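Local coordinates for extracellular subtilisin-like serine proteinase (PDB 1SH7), which probably cleaves proteins as the catalytic part of a secreted, calcium-binding, cold-adapted serine endopeptidase of the subtilisin family, at residues A33-T38 against V89-V94; S123-S128 against S147-M152. All blocks are in the same frame, centred on the assembly; numbering follows the deposited sequence.

Contact 1: residues A33-T38 against V89-V94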
ATOM      1  N   ALA A  33      -4.382  -2.788  -9.211  1.00 10.82           N
ATOM      2  CA  ALA A  33      -3.612  -1.934  -8.315  1.00 10.86           C
ATOM      3  C   ALA A  33      -2.608  -1.182  -9.149  1.00 10.59           C
ATOM      4  O   ALA A  33      -1.828  -1.817  -9.862  1.00  8.99           O
ATOM      5  CB  ALA A  33      -2.890  -2.754  -7.264  1.00 11.69           C
ATOM      6  N   TYR A  34      -2.632   0.152  -9.022  1.00 10.42           N
ATOM      7  CA  TYR A  34      -1.724   1.042  -9.726  1.00 10.51           C
ATOM      8  C   TYR A  34      -0.586   1.401  -8.779  1.00 10.62           C
ATOM      9  O   TYR A  34      -0.825   2.005  -7.736  1.00 10.85           O
ATOM     10  CB  TYR A  34      -2.474   2.287 -10.203  1.00 10.90           C
ATOM     11  CG  TYR A  34      -3.458   1.954 -11.267  1.00 11.03           C
ATOM     12  CD1 TYR A  34      -3.084   1.950 -12.621  1.00 12.51           C
ATOM     13  CD2 TYR A  34      -4.742   1.580 -10.940  1.00  9.52           C
ATOM     14  CE1 TYR A  34      -3.984   1.589 -13.604  1.00 12.34           C
ATOM     15  CE2 TYR A  34      -5.662   1.205 -11.928  1.00 12.29           C
ATOM     16  CZ  TYR A  34      -5.264   1.209 -13.255  1.00 12.96           C
ATOM     17  OH  TYR A  34      -6.164   0.843 -14.233  1.00 14.46           O
ATOM     18  N   VAL A  35       0.634   1.000  -9.132  1.00 10.14           N
ATOM     19  CA  VAL A  35       1.791   1.154  -8.264  1.00 10.22           C
ATOM     20  C   VAL A  35       2.603   2.331  -8.737  1.00  9.85           C
ATOM     21  O   VAL A  35       3.233   2.267  -9.799  1.00 10.06           O
ATOM     22  CB  VAL A  35       2.594  -0.148  -8.241  1.00  9.81           C
ATOM     23  CG1 VAL A  35       3.824  -0.029  -7.382  1.00  8.99           C
ATOM     24  CG2 VAL A  35       1.680  -1.279  -7.811  1.00 11.78           C
ATOM     25  N   ILE A  36       2.514   3.439  -7.989  1.00  9.75           N
ATOM     26  CA  ILE A  36       3.125   4.707  -8.375  1.00  9.75           C
ATOM     27  C   ILE A  36       4.448   4.746  -7.628  1.00 10.42           C
ATOM     28  O   ILE A  36       4.498   4.982  -6.440  1.00  9.01           O
ATOM     29  CB  ILE A  36       2.208   5.906  -8.017  1.00  9.74           C
ATOM     30  CG1 ILE A  36       0.841   5.775  -8.737  1.00 12.33           C
ATOM     31  CG2 ILE A  36       2.884   7.229  -8.336  1.00 10.33           C
ATOM     32  CD1 ILE A  36      -0.248   6.750  -8.240  1.00 13.42           C
ATOM     33  N   ASP A  37       5.523   4.479  -8.339  1.00  9.93           N
ATOM     34  CA  ASP A  37       6.774   4.153  -7.677  1.00 11.46           C
ATOM     35  C   ASP A  37       7.946   4.167  -8.677  1.00 11.70           C
ATOM     36  O   ASP A  37       7.919   4.944  -9.633  1.00 10.32           O
ATOM     37  CB  ASP A  37       6.621   2.791  -6.988  1.00 10.82           C
ATOM     38  CG  ASP A  37       7.394   2.695  -5.709  1.00 13.56           C
ATOM     39  OD1 ASP A  37       8.643   2.772  -5.774  1.00 11.32           O
ATOM     40  OD2 ASP A  37       6.844   2.458  -4.608  1.00 12.39           O
ATOM     41  N   THR A  38       8.948   3.299  -8.459  1.00 11.65           N
ATOM     42  CA  THR A  38      10.126   3.230  -9.318  1.00 11.50           C
ATOM     43  C   THR A  38       9.941   2.354 -10.542  1.00 11.28           C
ATOM     44  O   THR A  38      10.899   2.067 -11.263  1.00 12.62           O
ATOM     45  CB  THR A  38      11.361   2.678  -8.507  1.00 11.98           C
ATOM     46  OG1 THR A  38      11.082   1.336  -8.082  1.00  9.17           O
ATOM     47  CG2 THR A  38      11.605   3.440  -7.238  1.00 10.99           C
ATOM     48  N   VAL A  89      -4.560 -10.313  -8.127  1.00 12.58           N
ATOM     49  CA  VAL A  89      -4.819  -8.936  -8.517  1.00 11.99           C
ATOM     50  C   VAL A  89      -4.053  -8.601  -9.797  1.00 11.45           C
ATOM     51  O   VAL A  89      -3.054  -9.234 -10.124  1.00 10.63           O
ATOM     52  CB  VAL A  89      -4.447  -7.950  -7.355  1.00 10.80           C
ATOM     53  CG1 VAL A  89      -2.970  -7.764  -7.260  1.00 11.65           C
ATOM     54  CG2 VAL A  89      -5.188  -6.627  -7.479  1.00 11.83           C
ATOM     55  N   ASN A  90      -4.563  -7.639 -10.548  1.00 11.45           N
ATOM     56  CA  ASN A  90      -3.820  -7.055 -11.645  1.00 12.57           C
ATOM     57  C   ASN A  90      -2.937  -5.930 -11.138  1.00 12.19           C
ATOM     58  O   ASN A  90      -3.346  -5.136 -10.277  1.00 11.60           O
ATOM     59  CB  ASN A  90      -4.788  -6.551 -12.721  1.00 13.26           C
ATOM     60  CG  ASN A  90      -5.630  -7.662 -13.291  1.00 17.75           C
ATOM     61  OD1 ASN A  90      -5.094  -8.540 -13.950  1.00 18.25           O
ATOM     62  ND2 ASN A  90      -6.963  -7.654 -13.006  1.00 17.55           N
ATOM     63  N   ILE A  91      -1.719  -5.847 -11.677  1.00 11.56           N
ATOM     64  CA  ILE A  91      -0.759  -4.821 -11.294  1.00 11.75           C
ATOM     65  C   ILE A  91      -0.437  -3.973 -12.522  1.00 10.94           C
ATOM     66  O   ILE A  91      -0.182  -4.547 -13.589  1.00 10.69           O
ATOM     67  CB  ILE A  91       0.546  -5.482 -10.759  1.00 11.47           C
ATOM     68  CG1 ILE A  91       0.281  -6.302  -9.461  1.00 12.41           C
ATOM     69  CG2 ILE A  91       1.629  -4.445 -10.589  1.00 14.18           C
ATOM     70  CD1 ILE A  91       0.038  -5.437  -8.186  1.00 13.82           C
ATOM     71  N   VAL A  92      -0.409  -2.646 -12.356  1.00 10.81           N
ATOM     72  CA  VAL A  92       0.007  -1.715 -13.385  1.00 10.82           C
ATOM     73  C   VAL A  92       1.107  -0.821 -12.844  1.00 11.55           C
ATOM     74  O   VAL A  92       0.924  -0.178 -11.785  1.00 11.68           O
ATOM     75  CB  VAL A  92      -1.193  -0.888 -13.936  1.00 10.94           C
ATOM     76  CG1 VAL A  92      -0.708   0.113 -14.975  1.00 12.26           C
ATOM     77  CG2 VAL A  92      -2.244  -1.811 -14.548  1.00 11.64           C
ATOM     78  N   GLY A  93       2.247  -0.769 -13.558  1.00 10.93           N
ATOM     79  CA  GLY A  93       3.393   0.068 -13.177  1.00 11.69           C
ATOM     80  C   GLY A  93       3.238   1.510 -13.621  1.00 11.69           C
ATOM     81  O   GLY A  93       2.971   1.770 -14.787  1.00 12.28           O
ATOM     82  N   VAL A  94       3.355   2.452 -12.688  1.00 11.36           N
ATOM     83  CA  VAL A  94       3.344   3.891 -13.008  1.00 12.28           C
ATOM     84  C   VAL A  94       4.642   4.478 -12.488  1.00 11.46           C
ATOM     85  O   VAL A  94       4.784   4.816 -11.314  1.00 12.28           O
ATOM     86  CB  VAL A  94       2.113   4.608 -12.411  1.00 12.04           C
ATOM     87  CG1 VAL A  94       2.039   6.059 -12.866  1.00 14.21           C
ATOM     88  CG2 VAL A  94       0.835   3.873 -12.801  1.00 13.56           C
TER

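Contact 2: residues S123-S128 against S147-M152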
ATOM      1  N   SER A 123     -10.395  -0.293  -8.867  1.00 12.15           N
ATOM      2  CA  SER A 123      -9.012   0.138  -8.843  1.00 10.97           C
ATOM      3  C   SER A 123      -8.601   0.686  -7.474  1.00 10.74           C
ATOM      4  O   SER A 123      -9.404   1.299  -6.794  1.00 11.23           O
ATOM      5  CB  SER A 123      -8.813   1.239  -9.882  1.00 11.90           C
ATOM      6  OG  SER A 123      -9.145   0.784 -11.168  1.00  9.39           O
ATOM      7  N   VAL A 124      -7.339   0.475  -7.115  1.00  9.40           N
ATOM      8  CA  VAL A 124      -6.693   1.144  -6.015  1.00  9.88           C
ATOM      9  C   VAL A 124      -5.301   1.612  -6.449  1.00 10.03           C
ATOM     10  O   VAL A 124      -4.636   0.946  -7.282  1.00  9.93           O
ATOM     11  CB  VAL A 124      -6.590   0.237  -4.795  1.00  9.13           C
ATOM     12  CG1 VAL A 124      -5.733  -1.036  -5.071  1.00 10.09           C
ATOM     13  CG2 VAL A 124      -6.070   0.993  -3.619  1.00  9.36           C
ATOM     14  N   ALA A 125      -4.865   2.744  -5.898  1.00  9.54           N
ATOM     15  CA  ALA A 125      -3.535   3.276  -6.192  1.00  9.49           C
ATOM     16  C   ALA A 125      -2.658   3.205  -4.939  1.00  9.28           C
ATOM     17  O   ALA A 125      -3.150   3.432  -3.829  1.00  7.72           O
ATOM     18  CB  ALA A 125      -3.620   4.697  -6.639  1.00  9.37           C
ATOM     19  N   ASN A 126      -1.369   2.909  -5.145  1.00  9.22           N
ATOM     20  CA  ASN A 126      -0.380   2.848  -4.089  1.00  9.71           C
ATOM     21  C   ASN A 126       0.730   3.863  -4.312  1.00  9.95           C
ATOM     22  O   ASN A 126       1.413   3.808  -5.328  1.00  9.31           O
ATOM     23  CB  ASN A 126       0.251   1.449  -4.009  1.00 10.32           C
ATOM     24  CG  ASN A 126       1.137   1.284  -2.793  1.00  8.46           C
ATOM     25  OD1 ASN A 126       2.292   1.686  -2.800  1.00 13.58           O
ATOM     26  ND2 ASN A 126       0.599   0.684  -1.752  1.00  5.81           N
ATOM     27  N   MET A 127       0.888   4.785  -3.357  1.00 10.34           N
ATOM     28  CA  MET A 127       1.990   5.734  -3.329  1.00 10.48           C
ATOM     29  C   MET A 127       2.906   5.515  -2.115  1.00 10.58           C
ATOM     30  O   MET A 127       2.708   6.093  -1.072  1.00 11.11           O
ATOM     31  CB  MET A 127       1.452   7.175  -3.346  1.00 10.99           C
ATOM     32  CG  MET A 127       0.628   7.475  -4.561  1.00 12.33           C
ATOM     33  SD  MET A 127       0.146   9.188  -4.626  1.00 12.31           S
ATOM     34  CE  MET A 127       1.632   9.880  -5.182  1.00 12.66           C
ATOM     35  N   SER A 128       3.905   4.660  -2.265  1.00 10.87           N
ATOM     36  CA  SER A 128       4.879   4.389  -1.238  1.00 10.27           C
ATOM     37  C   SER A 128       6.033   5.388  -1.401  1.00 11.46           C
ATOM     38  O   SER A 128       7.146   5.021  -1.699  1.00 12.31           O
ATOM     39  CB  SER A 128       5.365   2.950  -1.352  1.00 11.12           C
ATOM     40  OG  SER A 128       4.497   2.063  -0.672  1.00 10.93           O
ATOM     41  N   SER A 147     -12.125  11.351  -8.295  1.00 13.35           N
ATOM     42  CA  SER A 147     -12.421  10.657  -9.545  1.00 12.67           C
ATOM     43  C   SER A 147     -12.959   9.274  -9.297  1.00 13.10           C
ATOM     44  O   SER A 147     -13.540   8.677 -10.196  1.00 13.53           O
ATOM     45  CB  SER A 147     -11.188  10.571 -10.449  1.00 12.66           C
ATOM     46  OG  SER A 147     -10.495   9.360 -10.234  1.00 14.01           O
ATOM     47  N   GLY A 148     -12.728   8.747  -8.093  1.00 12.83           N
ATOM     48  CA  GLY A 148     -13.235   7.444  -7.717  1.00 11.94           C
ATOM     49  C   GLY A 148     -12.224   6.375  -7.410  1.00 12.24           C
ATOM     50  O   GLY A 148     -12.608   5.247  -7.227  1.00 11.98           O
ATOM     51  N   VAL A 149     -10.936   6.715  -7.372  1.00 11.76           N
ATOM     52  CA  VAL A 149      -9.881   5.755  -7.069  1.00 12.16           C
ATOM     53  C   VAL A 149      -9.300   5.989  -5.673  1.00 11.73           C
ATOM     54  O   VAL A 149      -8.814   7.095  -5.390  1.00 11.07           O
ATOM     55  CB  VAL A 149      -8.755   5.863  -8.125  1.00 12.86           C
ATOM     56  CG1 VAL A 149      -7.533   5.023  -7.733  1.00 12.48           C
ATOM     57  CG2 VAL A 149      -9.293   5.434  -9.485  1.00 13.45           C
ATOM     58  N   SER A 150      -9.362   4.967  -4.810  1.00 11.93           N
ATOM     59  CA  SER A 150      -8.787   5.066  -3.462  1.00 11.70           C
ATOM     60  C   SER A 150      -7.242   5.115  -3.540  1.00 11.26           C
ATOM     61  O   SER A 150      -6.647   4.426  -4.368  1.00 10.94           O
ATOM     62  CB  SER A 150      -9.199   3.854  -2.612  1.00 12.67           C
ATOM     63  OG  SER A 150     -10.581   3.894  -2.300  1.00 10.98           O
ATOM     64  N   PHE A 151      -6.616   5.923  -2.678  1.00 10.09           N
ATOM     65  CA  PHE A 151      -5.188   6.088  -2.662  1.00 10.43           C
ATOM     66  C   PHE A 151      -4.632   5.715  -1.289  1.00 11.49           C
ATOM     67  O   PHE A 151      -5.049   6.314  -0.273  1.00 12.01           O
ATOM     68  CB  PHE A 151      -4.790   7.538  -3.001  1.00  9.60           C
ATOM     69  CG  PHE A 151      -4.579   7.793  -4.484  1.00  8.83           C
ATOM     70  CD1 PHE A 151      -5.644   7.714  -5.364  1.00 10.78           C
ATOM     71  CD2 PHE A 151      -3.333   8.081  -4.973  1.00  7.10           C
ATOM     72  CE1 PHE A 151      -5.490   7.892  -6.704  1.00 12.14           C
ATOM     73  CE2 PHE A 151      -3.139   8.292  -6.304  1.00 10.47           C
ATOM     74  CZ  PHE A 151      -4.227   8.208  -7.197  1.00 12.58           C
ATOM     75  N   MET A 152      -3.709   4.747  -1.283  1.00 11.10           N
ATOM     76  CA  MET A 152      -2.942   4.342  -0.103  1.00 10.88           C
ATOM     77  C   MET A 152      -1.582   5.073  -0.124  1.00 10.46           C
ATOM     78  O   MET A 152      -0.895   5.039  -1.119  1.00 10.33           O
ATOM     79  CB  MET A 152      -2.739   2.833  -0.085  1.00 10.65           C
ATOM     80  CG  MET A 152      -3.993   1.993  -0.424  1.00 10.50           C
ATOM     81  SD  MET A 152      -5.277   2.144   0.773  1.00 11.99           S
ATOM     82  CE  MET A 152      -6.430   3.178  -0.073  1.00 13.65           C
TER
HETATM   83  O   HOH W   1     -10.815   2.391  -5.028  1.00 27.43           O

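Contact 1: residues A33-T38 against V89-V94
Tyr34 and Val92 stand side by side on one face of the central parallel sheet of the subtilisin fold. Their strands, 33-37 and 90-94, run the same way with an angle of 26° between them. The ring of Tyr34 meets Val92 through its CD1-CE1 side, with CD1 3.7 Å from Val92 CB. Val94 CG2 comes to the edge of the same ring. Further along this face, Ile36 CG1 packs on Val94 CB at 4.1 Å. In Ile36, CG1 lies beside the backbone N (chi1 -59°) and CG2 takes the position anti to it, which leaves CG1 as the branch that meets Val94. Helix 105-118 covers this face through Trp114 and Val115.

The other face carries Ala33, Val35 and Ile91. Ile91 turns at chi2, and its CD1 reaches Ala33 CB at 4.1 Å. Val35 CG2 meets Ile91 CG2. Ile78 of helix 70-79 packs on Ala33 and Val35. Gly93 pairs with Val35 and adds no side chain here.

Five backbone hydrogen bonds join the strands. Ala33 N donates to Asn90 O at 2.8 Å, and Val92 N to Ala33 O. Val35 N then meets Val92 O almost straight, at 177°. Val94 N returns to Val35 O at 2.9 Å. The polar end is Asp37, predicted as the charge-relay aspartate, with His70 beside its side chain. The neighbouring strand holds the main chain of this residue: Asp37 N donates to Val94 O at 3.1 Å.

Contact 2: residues S123-S128 against S147-M152
Ala125 CB sits over the centre of the Phe151 ring, 3.5 Å from its centroid and 7° off the ring normal. This CH-pi contact is the tight part of the pairing between strands 123-127 and 150-152. The two belong to a right-handed beta-alpha-beta crossover through helix 135-146, a unit of the subtilisin sheet. At the ring edge lies Met127 SD, 3.7 Å from Phe151 CD2, in a Met-aromatic contact. In Met127 CG lies beside the backbone N (chi1 -60°) and chi2 is extended, which carries the sulfur to the ring edge; the bend at chi3 then turns only CE. Val141, Ala144 and Ile145 of helix 135-146 also pack on Phe151.

On the opposite face Val124 CG2 meets Met152 CG at 3.9 Å, the two side chains crossing at about a right angle. Three backbone bonds hold this part: Ala125 N to Ser150 O, Met152 N to Ala125 O, and Met127 N to Met152 O, each 2.9 Å.

Toward Ser123 the strands separate. Ser123 O and Ser150 N are 4.2 Å apart, and a water bridges them. It accepts from Ser150 N at 3.0 Å and donates to Ser123 O, where the 2.5 Å separation is unusually short, so its exact place is less sure. Beyond it, Gly148 ends helix 135-146 in a Schellman motif at the exposed surface.

The chemistry implies a pairing closed by direct bonds and ring contacts toward Ser128, which touches the bound phenylmethanesulfonic acid, and completed by water at its other end.

Both contacts are buried and belong to one parallel sheet, where strands 32-37 and 123-127 are neighbours. Tyr34 joins them: its N and O probably bond to Val124 O and Asn126 N. Contact 1 pairs segments 51 residues apart, and its backbone bonds run unbroken through the pairing. Contact 2 closes a shorter crossover, and the segment leading into it starts at the surface, at Ser147 and Gly148, before the pairing begins. Branched aliphatic side chains dominate contact 1, beside one tyrosine. Contact 2 relies more on sulfur and a phenylalanine face. The C-terminal ends of segments 33-38 and 123-128 meet at the active site, where Asp37 OD2 packs against Ser128 CB at 3.6 Å.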